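Local coordinates for TarM (Staphylococcus aureus subsp. aureus 21178, PDB 4X7R), which is a group 1 family glycosyltransferase of the GT-B fold that holds uridine-5'-diphosphate and a glycan in this model, at residues Arg143-Phe146 with His152-Glu155; Val167-Asp170 with Tyr174-Ile177; His309-His314 with Lys469-Ile474. The protein carries 1 engineered substitution. All coordinates share one frame; numbering follows the deposited sequence.

Interaction 1. Residues Arg143-Phe146 with His152-Glu155; sequences RFSF and HMKE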
ATOM      1  N   ARG A 143       6.686 -28.053  -1.515  1.00 41.44           N
ATOM      2  CA  ARG A 143       6.692 -27.340  -0.254  1.00 40.18           C
ATOM      3  C   ARG A 143       5.271 -27.193   0.277  1.00 43.65           C
ATOM      4  O   ARG A 143       4.428 -26.597  -0.401  1.00 43.20           O
ATOM      5  CB  ARG A 143       7.358 -25.953  -0.385  1.00 36.81           C
ATOM      6  CG  ARG A 143       7.072 -25.018   0.801  1.00 44.77           C
ATOM      7  CD  ARG A 143       7.820 -23.706   0.733  1.00 45.87           C
ATOM      8  NE  ARG A 143       9.208 -23.918   1.145  1.00 60.62           N
ATOM      9  CZ  ARG A 143      10.044 -22.958   1.519  1.00 68.04           C
ATOM     10  NH1 ARG A 143       9.643 -21.695   1.550  1.00 52.62           N
ATOM     11  NH2 ARG A 143      11.280 -23.260   1.897  1.00 55.83           N
ATOM     12  N   PHE A 144       5.039 -27.667   1.508  1.00 39.56           N
ATOM     13  CA  PHE A 144       3.799 -27.449   2.242  1.00 39.54           C
ATOM     14  C   PHE A 144       4.071 -26.312   3.259  1.00 43.36           C
ATOM     15  O   PHE A 144       5.022 -26.394   4.056  1.00 43.13           O
ATOM     16  CB  PHE A 144       3.346 -28.723   2.981  1.00 41.71           C
ATOM     17  CG  PHE A 144       2.858 -29.824   2.077  1.00 42.11           C
ATOM     18  CD1 PHE A 144       3.743 -30.766   1.559  1.00 43.53           C
ATOM     19  CD2 PHE A 144       1.512 -29.915   1.730  1.00 42.46           C
ATOM     20  CE1 PHE A 144       3.294 -31.773   0.703  1.00 44.51           C
ATOM     21  CE2 PHE A 144       1.058 -30.945   0.895  1.00 45.02           C
ATOM     22  CZ  PHE A 144       1.951 -31.868   0.386  1.00 42.78           C
ATOM     23  N   SER A 145       3.230 -25.266   3.216  1.00 39.04           N
ATOM     24  CA  SER A 145       3.285 -24.103   4.098  1.00 39.65           C
ATOM     25  C   SER A 145       2.145 -24.164   5.105  1.00 45.79           C
ATOM     26  O   SER A 145       0.989 -24.404   4.732  1.00 45.79           O
ATOM     27  CB  SER A 145       3.233 -22.808   3.292  1.00 40.33           C
ATOM     28  OG  SER A 145       4.309 -22.808   2.368  1.00 47.58           O
ATOM     29  N   PHE A 146       2.496 -23.984   6.387  1.00 44.43           N
ATOM     30  CA  PHE A 146       1.595 -24.046   7.540  1.00 45.12           C
ATOM     31  C   PHE A 146       1.626 -22.769   8.371  1.00 51.82           C
ATOM     32  O   PHE A 146       2.668 -22.127   8.482  1.00 51.80           O
ATOM     33  CB  PHE A 146       1.995 -25.214   8.467  1.00 47.73           C
ATOM     34  CG  PHE A 146       2.084 -26.596   7.859  1.00 48.47           C
ATOM     35  CD1 PHE A 146       3.195 -26.975   7.110  1.00 50.39           C
ATOM     36  CD2 PHE A 146       1.107 -27.550   8.117  1.00 49.77           C
ATOM     37  CE1 PHE A 146       3.282 -28.251   6.555  1.00 51.11           C
ATOM     38  CE2 PHE A 146       1.196 -28.831   7.568  1.00 52.48           C
ATOM     39  CZ  PHE A 146       2.287 -29.177   6.794  1.00 50.45           C
ATOM     40  N   HIS A 152      -1.880 -24.363   4.506  1.00 37.50           N
ATOM     41  CA  HIS A 152      -2.649 -23.361   3.773  1.00 36.38           C
ATOM     42  C   HIS A 152      -2.284 -23.371   2.295  1.00 39.21           C
ATOM     43  O   HIS A 152      -3.070 -22.950   1.457  1.00 38.34           O
ATOM     44  CB  HIS A 152      -2.546 -21.946   4.414  1.00 36.76           C
ATOM     45  CG  HIS A 152      -1.205 -21.271   4.278  1.00 39.77           C
ATOM     46  ND1 HIS A 152      -0.943 -20.397   3.236  1.00 40.45           N
ATOM     47  CD2 HIS A 152      -0.123 -21.308   5.094  1.00 41.59           C
ATOM     48  CE1 HIS A 152       0.291 -19.959   3.431  1.00 39.35           C
ATOM     49  NE2 HIS A 152       0.822 -20.466   4.538  1.00 40.51           N
ATOM     50  N   MET A 153      -1.113 -23.905   1.976  1.00 38.43           N
ATOM     51  CA  MET A 153      -0.611 -23.907   0.613  1.00 39.61           C
ATOM     52  C   MET A 153       0.371 -25.031   0.338  1.00 40.72           C
ATOM     53  O   MET A 153       1.134 -25.420   1.208  1.00 43.09           O
ATOM     54  CB  MET A 153       0.064 -22.533   0.327  1.00 42.49           C
ATOM     55  CG  MET A 153       0.609 -22.351  -1.095  1.00 46.74           C
ATOM     56  SD  MET A 153       1.303 -20.684  -1.428  1.00 52.30           S
ATOM     57  CE  MET A 153       2.577 -20.566  -0.189  1.00 48.73           C
ATOM     58  N   LYS A 154       0.360 -25.525  -0.897  1.00 35.82           N
ATOM     59  CA  LYS A 154       1.318 -26.501  -1.430  1.00 34.88           C
ATOM     60  C   LYS A 154       1.877 -25.893  -2.722  1.00 39.69           C
ATOM     61  O   LYS A 154       1.111 -25.433  -3.566  1.00 39.40           O
ATOM     62  CB  LYS A 154       0.662 -27.867  -1.694  1.00 35.60           C
ATOM     63  CG  LYS A 154       1.595 -28.944  -2.304  1.00 38.90           C
ATOM     64  CD  LYS A 154       0.781 -30.161  -2.708  1.00 45.44           C
ATOM     65  CE  LYS A 154       1.197 -30.783  -4.018  1.00 64.99           C
ATOM     66  NZ  LYS A 154       0.284 -30.387  -5.129  1.00 76.36           N
ATOM     67  N   GLU A 155       3.197 -25.863  -2.857  1.00 38.20           N
ATOM     68  CA  GLU A 155       3.851 -25.387  -4.087  1.00 38.43           C
ATOM     69  C   GLU A 155       4.623 -26.522  -4.686  1.00 42.64           C
ATOM     70  O   GLU A 155       5.193 -27.327  -3.950  1.00 43.23           O
ATOM     71  CB  GLU A 155       4.781 -24.195  -3.842  1.00 39.60           C
ATOM     72  CG  GLU A 155       4.042 -22.910  -3.508  1.00 48.35           C
ATOM     73  CD  GLU A 155       4.954 -21.853  -2.924  1.00 64.06           C
ATOM     74  OE1 GLU A 155       5.669 -22.163  -1.944  1.00 46.00           O
ATOM     75  OE2 GLU A 155       4.961 -20.719  -3.452  1.00 70.52           O
TER
HETATM   76  O   HOH W   1       4.074 -23.882   0.052  1.00 38.21           O
HETATM   77  O   HOH W   2       3.417 -20.365   6.063  1.00 55.88           O
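Arg-143 and Glu-155 exchange two backbone hydrogen bonds and so form a hydrogen-bonded antiparallel pair, with Arg-143 N to Glu-155 O at 2.9 Å and Glu-155 N to Arg-143 O at 2.8 Å. The N-to-C directions of the short segments 143-146 and 152-155 differ by 166°. Two further backbone bonds, Ser-145 N to Met-153 O and His-152 N to Ser-145 O, complete the set. Because Met-153 and His-152 both face Ser-145, the second strand contains a classic beta bulge. Strands 139-147 and 150-157 thus form a bulged beta hairpin in the large antiparallel sheet.

Apolar packing centres on Phe-144 and Lys-154, a non-hydrogen-bonded pair. The aliphatic part of the lysine lies alongside the phenyl ring, and its CG sits over one face in a CH-pi contact, 4.1 Å from the ring centroid and 22° off the normal. Helix 86-95 also packs on Phe-144.

Separate van der Waals contacts surround Ser-145. Met-153 CE reaches Ser-145 OG at 3.8 Å. His-152 CG lies between its own N and carbonyl carbon (chi1 70°), which turns the imidazole toward the partner strand and brings NE2 to 3.6 Å from Ser-145 CB.

Two waters add bridges to the backbone bonds. One donates to Arg-143 O and Glu-155 OE1 and accepts from Ser-145 OG; the other joins His-152 NE2 to Phe-146 O.

Arg-143 NE makes its salt bridge with Asp-133, and His-152 ND1 bonds Tyr-43 OH. Cohesion here thus rests on backbone bonds, apolar packing and water, with the arginine's charge directed to the preceding strand.

Interaction 2. Residues Val167-Asp170 with Tyr174-Ile177; sequences VFYD and YPYI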
ATOM      1  N   VAL A 167      -1.338 -25.031  -4.934  1.00 33.86           N
ATOM      2  CA  VAL A 167      -2.623 -25.502  -4.412  1.00 33.69           C
ATOM      3  C   VAL A 167      -2.877 -24.717  -3.110  1.00 35.27           C
ATOM      4  O   VAL A 167      -1.981 -24.628  -2.268  1.00 34.09           O
ATOM      5  CB  VAL A 167      -2.644 -27.039  -4.196  1.00 36.60           C
ATOM      6  CG1 VAL A 167      -4.002 -27.503  -3.703  1.00 36.26           C
ATOM      7  CG2 VAL A 167      -2.235 -27.789  -5.474  1.00 36.13           C
ATOM      8  N   PHE A 168      -4.083 -24.155  -2.960  1.00 32.71           N
ATOM      9  CA  PHE A 168      -4.488 -23.457  -1.747  1.00 33.74           C
ATOM     10  C   PHE A 168      -5.462 -24.333  -0.978  1.00 38.32           C
ATOM     11  O   PHE A 168      -6.360 -24.917  -1.590  1.00 37.19           O
ATOM     12  CB  PHE A 168      -5.111 -22.089  -2.080  1.00 35.85           C
ATOM     13  CG  PHE A 168      -4.161 -21.149  -2.774  1.00 38.89           C
ATOM     14  CD1 PHE A 168      -2.873 -20.946  -2.287  1.00 43.25           C
ATOM     15  CD2 PHE A 168      -4.578 -20.395  -3.858  1.00 43.47           C
ATOM     16  CE1 PHE A 168      -1.996 -20.055  -2.918  1.00 43.77           C
ATOM     17  CE2 PHE A 168      -3.708 -19.477  -4.468  1.00 46.24           C
ATOM     18  CZ  PHE A 168      -2.418 -19.332  -4.007  1.00 43.03           C
ATOM     19  N   TYR A 169      -5.321 -24.378   0.368  1.00 34.71           N
ATOM     20  CA  TYR A 169      -6.123 -25.220   1.251  1.00 34.20           C
ATOM     21  C   TYR A 169      -6.909 -24.376   2.218  1.00 39.85           C
ATOM     22  O   TYR A 169      -6.380 -23.386   2.754  1.00 38.55           O
ATOM     23  CB  TYR A 169      -5.238 -26.206   2.030  1.00 34.81           C
ATOM     24  CG  TYR A 169      -4.454 -27.145   1.152  1.00 35.59           C
ATOM     25  CD1 TYR A 169      -3.231 -26.765   0.615  1.00 36.17           C
ATOM     26  CD2 TYR A 169      -4.920 -28.431   0.878  1.00 37.33           C
ATOM     27  CE1 TYR A 169      -2.507 -27.624  -0.205  1.00 37.12           C
ATOM     28  CE2 TYR A 169      -4.193 -29.310   0.077  1.00 37.53           C
ATOM     29  CZ  TYR A 169      -2.988 -28.896  -0.469  1.00 43.60           C
ATOM     30  OH  TYR A 169      -2.273 -29.734  -1.290  1.00 42.33           O
ATOM     31  N   ASP A 170      -8.187 -24.755   2.428  1.00 35.87           N
ATOM     32  CA  ASP A 170      -9.108 -24.023   3.304  1.00 35.03           C
ATOM     33  C   ASP A 170      -8.774 -24.199   4.814  1.00 39.42           C
ATOM     34  O   ASP A 170      -7.762 -24.833   5.162  1.00 37.24           O
ATOM     35  CB  ASP A 170     -10.569 -24.344   2.946  1.00 36.15           C
ATOM     36  CG  ASP A 170     -11.020 -25.771   3.242  1.00 43.56           C
ATOM     37  OD1 ASP A 170     -10.432 -26.408   4.141  1.00 41.98           O
ATOM     38  OD2 ASP A 170     -12.047 -26.193   2.681  1.00 43.57           O
ATOM     39  N   TYR A 174      -8.648 -28.643   3.188  1.00 37.90           N
ATOM     40  CA  TYR A 174      -9.091 -29.145   1.881  1.00 37.28           C
ATOM     41  C   TYR A 174      -8.656 -28.201   0.745  1.00 37.58           C
ATOM     42  O   TYR A 174      -8.792 -26.985   0.887  1.00 37.02           O
ATOM     43  CB  TYR A 174     -10.623 -29.324   1.853  1.00 39.45           C
ATOM     44  CG  TYR A 174     -11.126 -30.374   2.819  1.00 42.90           C
ATOM     45  CD1 TYR A 174     -11.185 -31.719   2.454  1.00 44.81           C
ATOM     46  CD2 TYR A 174     -11.520 -30.031   4.104  1.00 44.35           C
ATOM     47  CE1 TYR A 174     -11.650 -32.689   3.344  1.00 46.76           C
ATOM     48  CE2 TYR A 174     -11.942 -30.993   5.010  1.00 46.64           C
ATOM     49  CZ  TYR A 174     -12.037 -32.316   4.621  1.00 54.73           C
ATOM     50  OH  TYR A 174     -12.506 -33.229   5.534  1.00 61.26           O
ATOM     51  N   PRO A 175      -8.220 -28.722  -0.412  1.00 32.74           N
ATOM     52  CA  PRO A 175      -7.855 -27.816  -1.534  1.00 31.55           C
ATOM     53  C   PRO A 175      -9.080 -27.171  -2.156  1.00 36.93           C
ATOM     54  O   PRO A 175     -10.093 -27.853  -2.318  1.00 36.78           O
ATOM     55  CB  PRO A 175      -7.165 -28.736  -2.549  1.00 32.89           C
ATOM     56  CG  PRO A 175      -7.660 -30.126  -2.199  1.00 39.14           C
ATOM     57  CD  PRO A 175      -8.011 -30.149  -0.753  1.00 34.86           C
ATOM     58  N   TYR A 176      -8.993 -25.856  -2.503  1.00 33.54           N
ATOM     59  CA  TYR A 176     -10.126 -25.119  -3.072  1.00 32.60           C
ATOM     60  C   TYR A 176      -9.807 -24.440  -4.392  1.00 34.02           C
ATOM     61  O   TYR A 176     -10.719 -24.143  -5.166  1.00 33.12           O
ATOM     62  CB  TYR A 176     -10.796 -24.159  -2.035  1.00 32.86           C
ATOM     63  CG  TYR A 176      -9.905 -23.038  -1.532  1.00 33.94           C
ATOM     64  CD1 TYR A 176      -9.001 -23.251  -0.495  1.00 35.72           C
ATOM     65  CD2 TYR A 176      -9.923 -21.781  -2.133  1.00 33.35           C
ATOM     66  CE1 TYR A 176      -8.180 -22.228  -0.028  1.00 34.12           C
ATOM     67  CE2 TYR A 176      -9.090 -20.751  -1.684  1.00 33.80           C
ATOM     68  CZ  TYR A 176      -8.205 -20.990  -0.646  1.00 39.89           C
ATOM     69  OH  TYR A 176      -7.389 -19.995  -0.167  1.00 40.00           O
ATOM     70  N   ILE A 177      -8.504 -24.205  -4.644  1.00 31.77           N
ATOM     71  CA  ILE A 177      -7.941 -23.608  -5.855  1.00 31.73           C
ATOM     72  C   ILE A 177      -6.603 -24.307  -6.131  1.00 35.70           C
ATOM     73  O   ILE A 177      -5.817 -24.506  -5.197  1.00 36.19           O
ATOM     74  CB  ILE A 177      -7.738 -22.047  -5.744  1.00 34.79           C
ATOM     75  CG1 ILE A 177      -9.064 -21.299  -5.748  1.00 36.20           C
ATOM     76  CG2 ILE A 177      -6.839 -21.507  -6.885  1.00 33.97           C
ATOM     77  CD1 ILE A 177      -8.949 -19.823  -5.545  1.00 39.35           C
TER
HETATM   78  O   HOH W   3      -5.546 -20.962   1.575  1.00 36.02           O
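Phe-168 and Tyr-176 meet through both backbone and side chain: Tyr-176 N donates to Phe-168 O at 2.9 Å, and the phenol carbon CZ of Tyr-176 comes to 3.6 Å from Phe-168 CB. Phe-168 N in turn bonds Ile-177 O with an N-H...O angle of 173°. With its CG between the backbone N and carbonyl carbon (chi1 64°), Tyr-176 swings its ring across to the first strand, where Tyr-169 C lies at the ring edge, 3.4 Å from CE1. A water spans Tyr-169 O and Tyr-176 OH. Beside these, Val-167 CG1 packs on Pro-175 CB at 3.6 Å, and the Tyr-169 ring passes slantwise by the same proline.

Toward the turn, Asp-170 N donates to Tyr-174 O at 2.8 Å. The reverse link uses the carboxylate: Tyr-174 N reaches Asp-170 OD1 at 3.0 Å from above the carboxylate plane, 63° out of it.

A second shell fixes these groups. Asp-170 OD1 also accepts from Lys-172 N within the turn, and OD2 from Ser-77 OG; Tyr-174 OH bonds Lys-83 O. Phe-168 stacks with Tyr-43 and meets Phe-70 edge-to-face.

The register slips by one residue between Phe-168 and Tyr-169, evidence of a beta bulge. The whole is a bulged antiparallel beta hairpin whose turn is tied by an aspartate side chain, set in the large antiparallel sheet.

Interaction 3. Residues His309-His314 with Lys469-Ile474; sequences HNAPKH and KARENI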
ATOM      1  N   HIS A 309      -8.566  16.633  12.714  1.00 71.34           N
ATOM      2  CA  HIS A 309      -8.723  16.303  14.123  1.00 73.01           C
ATOM      3  C   HIS A 309      -8.386  17.592  14.888  1.00 79.35           C
ATOM      4  O   HIS A 309      -8.399  18.672  14.293  1.00 79.22           O
ATOM      5  CB  HIS A 309      -7.780  15.139  14.498  1.00 73.53           C
ATOM      6  CG  HIS A 309      -6.389  15.335  13.987  1.00 75.82           C
ATOM      7  ND1 HIS A 309      -5.531  16.212  14.635  1.00 78.36           N
ATOM      8  CD2 HIS A 309      -5.757  14.842  12.906  1.00 75.56           C
ATOM      9  CE1 HIS A 309      -4.411  16.212  13.944  1.00 76.72           C
ATOM     10  NE2 HIS A 309      -4.489  15.404  12.906  1.00 75.54           N
ATOM     11  N   ASN A 310      -8.096  17.491  16.188  1.00 77.34           N
ATOM     12  CA  ASN A 310      -7.713  18.647  16.995  1.00 77.93           C
ATOM     13  C   ASN A 310      -6.228  18.927  16.790  1.00 79.81           C
ATOM     14  O   ASN A 310      -5.448  17.998  16.602  1.00 78.20           O
ATOM     15  CB  ASN A 310      -7.995  18.377  18.459  1.00 82.53           C
ATOM     16  CG  ASN A 310      -9.427  18.616  18.823  1.00109.85           C
ATOM     17  OD1 ASN A 310     -10.294  17.756  18.625  1.00104.09           O
ATOM     18  ND2 ASN A 310      -9.702  19.800  19.350  1.00103.49           N
ATOM     19  N   ALA A 311      -5.822  20.193  16.810  1.00 77.06           N
ATOM     20  CA  ALA A 311      -4.402  20.515  16.665  1.00 76.78           C
ATOM     21  C   ALA A 311      -3.692  20.215  18.002  1.00 83.40           C
ATOM     22  O   ALA A 311      -4.342  20.336  19.050  1.00 83.68           O
ATOM     23  CB  ALA A 311      -4.233  21.983  16.305  1.00 77.12           C
ATOM     24  N   PRO A 312      -2.391  19.810  18.008  1.00 80.87           N
ATOM     25  CA  PRO A 312      -1.705  19.580  19.292  1.00 82.91           C
ATOM     26  C   PRO A 312      -1.774  20.856  20.114  1.00 89.97           C
ATOM     27  O   PRO A 312      -1.504  21.937  19.577  1.00 89.52           O
ATOM     28  CB  PRO A 312      -0.261  19.270  18.888  1.00 84.36           C
ATOM     29  CG  PRO A 312      -0.325  18.891  17.468  1.00 86.45           C
ATOM     30  CD  PRO A 312      -1.471  19.623  16.870  1.00 80.79           C
ATOM     31  N   LYS A 313      -2.214  20.738  21.385  1.00 89.11           N
ATOM     32  CA  LYS A 313      -2.397  21.869  22.303  1.00 90.31           C
ATOM     33  C   LYS A 313      -1.162  22.760  22.455  1.00 92.52           C
ATOM     34  O   LYS A 313      -1.309  23.961  22.668  1.00 92.47           O
ATOM     35  CB  LYS A 313      -2.979  21.417  23.663  1.00 95.40           C
ATOM     36  CG  LYS A 313      -2.161  20.365  24.413  1.00114.67           C
ATOM     37  CD  LYS A 313      -3.028  19.616  25.421  1.00128.42           C
ATOM     38  CE  LYS A 313      -2.249  19.101  26.609  1.00142.15           C
ATOM     39  NZ  LYS A 313      -1.995  20.167  27.618  1.00151.45           N
ATOM     40  N   HIS A 314       0.046  22.177  22.285  1.00 87.97           N
ATOM     41  CA  HIS A 314       1.320  22.885  22.385  1.00 88.29           C
ATOM     42  C   HIS A 314       2.168  22.826  21.120  1.00 88.05           C
ATOM     43  O   HIS A 314       2.208  21.805  20.432  1.00 86.07           O
ATOM     44  CB  HIS A 314       2.143  22.383  23.586  1.00 91.52           C
ATOM     45  CG  HIS A 314       1.624  22.841  24.913  1.00 97.15           C
ATOM     46  ND1 HIS A 314       1.073  21.950  25.816  1.00100.10           N
ATOM     47  CD2 HIS A 314       1.587  24.085  25.445  1.00100.14           C
ATOM     48  CE1 HIS A 314       0.727  22.674  26.867  1.00101.58           C
ATOM     49  NE2 HIS A 314       1.013  23.966  26.687  1.00102.05           N
ATOM     50  N   LYS A 469      -1.797  29.365  10.278  1.00 52.49           N
ATOM     51  CA  LYS A 469      -2.332  29.693   8.955  1.00 50.97           C
ATOM     52  C   LYS A 469      -2.467  28.412   8.098  1.00 53.90           C
ATOM     53  O   LYS A 469      -3.414  28.298   7.318  1.00 53.12           O
ATOM     54  CB  LYS A 469      -1.423  30.713   8.247  1.00 54.68           C
ATOM     55  CG  LYS A 469      -1.549  32.148   8.756  1.00 70.38           C
ATOM     56  CD  LYS A 469      -2.598  32.923   7.956  1.00 89.07           C
ATOM     57  CE  LYS A 469      -3.260  34.016   8.762  1.00105.98           C
ATOM     58  NZ  LYS A 469      -4.548  34.453   8.153  1.00114.08           N
ATOM     59  N   ALA A 470      -1.528  27.442   8.270  1.00 50.11           N
ATOM     60  CA  ALA A 470      -1.513  26.159   7.549  1.00 48.68           C
ATOM     61  C   ALA A 470      -2.770  25.335   7.790  1.00 49.62           C
ATOM     62  O   ALA A 470      -3.393  24.907   6.816  1.00 46.22           O
ATOM     63  CB  ALA A 470      -0.262  25.358   7.890  1.00 49.76           C
ATOM     64  N   ARG A 471      -3.171  25.157   9.073  1.00 49.01           N
ATOM     65  CA  ARG A 471      -4.381  24.391   9.466  1.00 48.80           C
ATOM     66  C   ARG A 471      -5.631  25.089   8.915  1.00 51.18           C
ATOM     67  O   ARG A 471      -6.488  24.438   8.319  1.00 50.12           O
ATOM     68  CB  ARG A 471      -4.443  24.186  10.997  1.00 49.04           C
ATOM     69  CG  ARG A 471      -5.854  24.078  11.579  1.00 55.08           C
ATOM     70  CD  ARG A 471      -5.885  23.801  13.071  1.00 60.94           C
ATOM     71  NE  ARG A 471      -5.734  22.372  13.284  1.00 72.58           N
ATOM     72  CZ  ARG A 471      -6.727  21.537  13.552  1.00 80.17           C
ATOM     73  NH1 ARG A 471      -7.955  21.997  13.766  1.00 54.57           N
ATOM     74  NH2 ARG A 471      -6.495  20.237  13.651  1.00 72.69           N
ATOM     75  N   GLU A 472      -5.684  26.422   9.071  1.00 47.33           N
ATOM     76  CA  GLU A 472      -6.729  27.303   8.574  1.00 46.76           C
ATOM     77  C   GLU A 472      -6.918  27.132   7.060  1.00 50.34           C
ATOM     78  O   GLU A 472      -8.057  27.056   6.599  1.00 50.84           O
ATOM     79  CB  GLU A 472      -6.319  28.743   8.855  1.00 48.34           C
ATOM     80  CG  GLU A 472      -7.324  29.550   9.639  1.00 60.17           C
ATOM     81  CD  GLU A 472      -6.785  30.896  10.086  1.00 81.27           C
ATOM     82  OE1 GLU A 472      -6.431  31.730   9.218  1.00 64.73           O
ATOM     83  OE2 GLU A 472      -6.715  31.115  11.317  1.00 76.08           O
ATOM     84  N   ASN A 473      -5.798  27.065   6.289  1.00 45.47           N
ATOM     85  CA  ASN A 473      -5.823  26.895   4.834  1.00 42.29           C
ATOM     86  C   ASN A 473      -6.358  25.537   4.434  1.00 44.48           C
ATOM     87  O   ASN A 473      -7.092  25.451   3.456  1.00 44.27           O
ATOM     88  CB  ASN A 473      -4.439  27.129   4.206  1.00 42.12           C
ATOM     89  CG  ASN A 473      -4.514  27.413   2.714  1.00 58.23           C
ATOM     90  OD1 ASN A 473      -5.333  28.204   2.237  1.00 59.25           O
ATOM     91  ND2 ASN A 473      -3.667  26.788   1.936  1.00 45.87           N
ATOM     92  N   ILE A 474      -6.023  24.474   5.197  1.00 41.51           N
ATOM     93  CA  ILE A 474      -6.513  23.112   4.905  1.00 40.34           C
ATOM     94  C   ILE A 474      -8.014  23.020   5.158  1.00 44.97           C
ATOM     95  O   ILE A 474      -8.757  22.507   4.314  1.00 43.36           O
ATOM     96  CB  ILE A 474      -5.700  21.975   5.619  1.00 42.56           C
ATOM     97  CG1 ILE A 474      -4.177  22.029   5.280  1.00 42.42           C
ATOM     98  CG2 ILE A 474      -6.293  20.582   5.348  1.00 40.95           C
ATOM     99  CD1 ILE A 474      -3.781  22.086   3.774  1.00 44.13           C
TER
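The loop 309-314, without regular secondary structure, passes beside helix 460-477, of which residues 469-474 form part; both segments lie largely in the group 1 glycosyltransferase region (GT-B clan). The closest CA pair, Ala-311 with Arg-471, is still 8.2 Å apart, so a long side chain must span the gap. Helical geometry within 469-474 is confirmed by Asn-473 N to Lys-469 O at 2.9 Å.

Arg-471 makes the connection. Its CG stands opposite the backbone N (chi1 151°), and a bend at chi3 brings the guanidinium against the loop. There NH2 points at His-309 O with an N-H...O angle of 175°, but the modelled separation of 2.5 Å is doubtfully short and its exact value should not be relied on. The oxygen lies in the guanidinium plane, whereas NH2 stands above the carbonyl plane, 45° out of it.

Ala-311 supplies the apolar side: its CB is 3.4 Å from Arg-471 NE. Its amide N sits over one guanidinium face, 3.2 Å from Arg-471 NH2, but both are donors and they form no bond. Within the loop, His-309 ND1 donates to Asn-310 O at 2.7 Å, in the imidazole plane, which secures the ring's rotation.

Outside the pair, Arg-471 NE bonds Ile-414 O at the end of helix 407-414. Arg-471 appears to reach two carbonyl oxygens, His-309 O and Ile-414 O, so that neutral acceptors meet its charge across this surface contact.

In the fold
Along the chain the three contacts follow in series, none enclosing or crossing another. Interaction 1 closes first, over the five residues between segments 143-146 and 152-155; interaction 2 then closes the three residues between segments 167-170 and 174-177, in the turn joining strands 163-169 and 175-182. The two are neighbours in the antiparallel sheet, their centres 10 Å apart, and strand 150-157 lies next to strand 163-169: Lys-154 O is 2.8 Å from Val-167 N, a probable hydrogen bond. Interaction 3 spans 154 residues and connects the loop before strand 320-324 with helix 460-477. It lies about 50 Å from the others between centres, on the opposite side of the chain's centre.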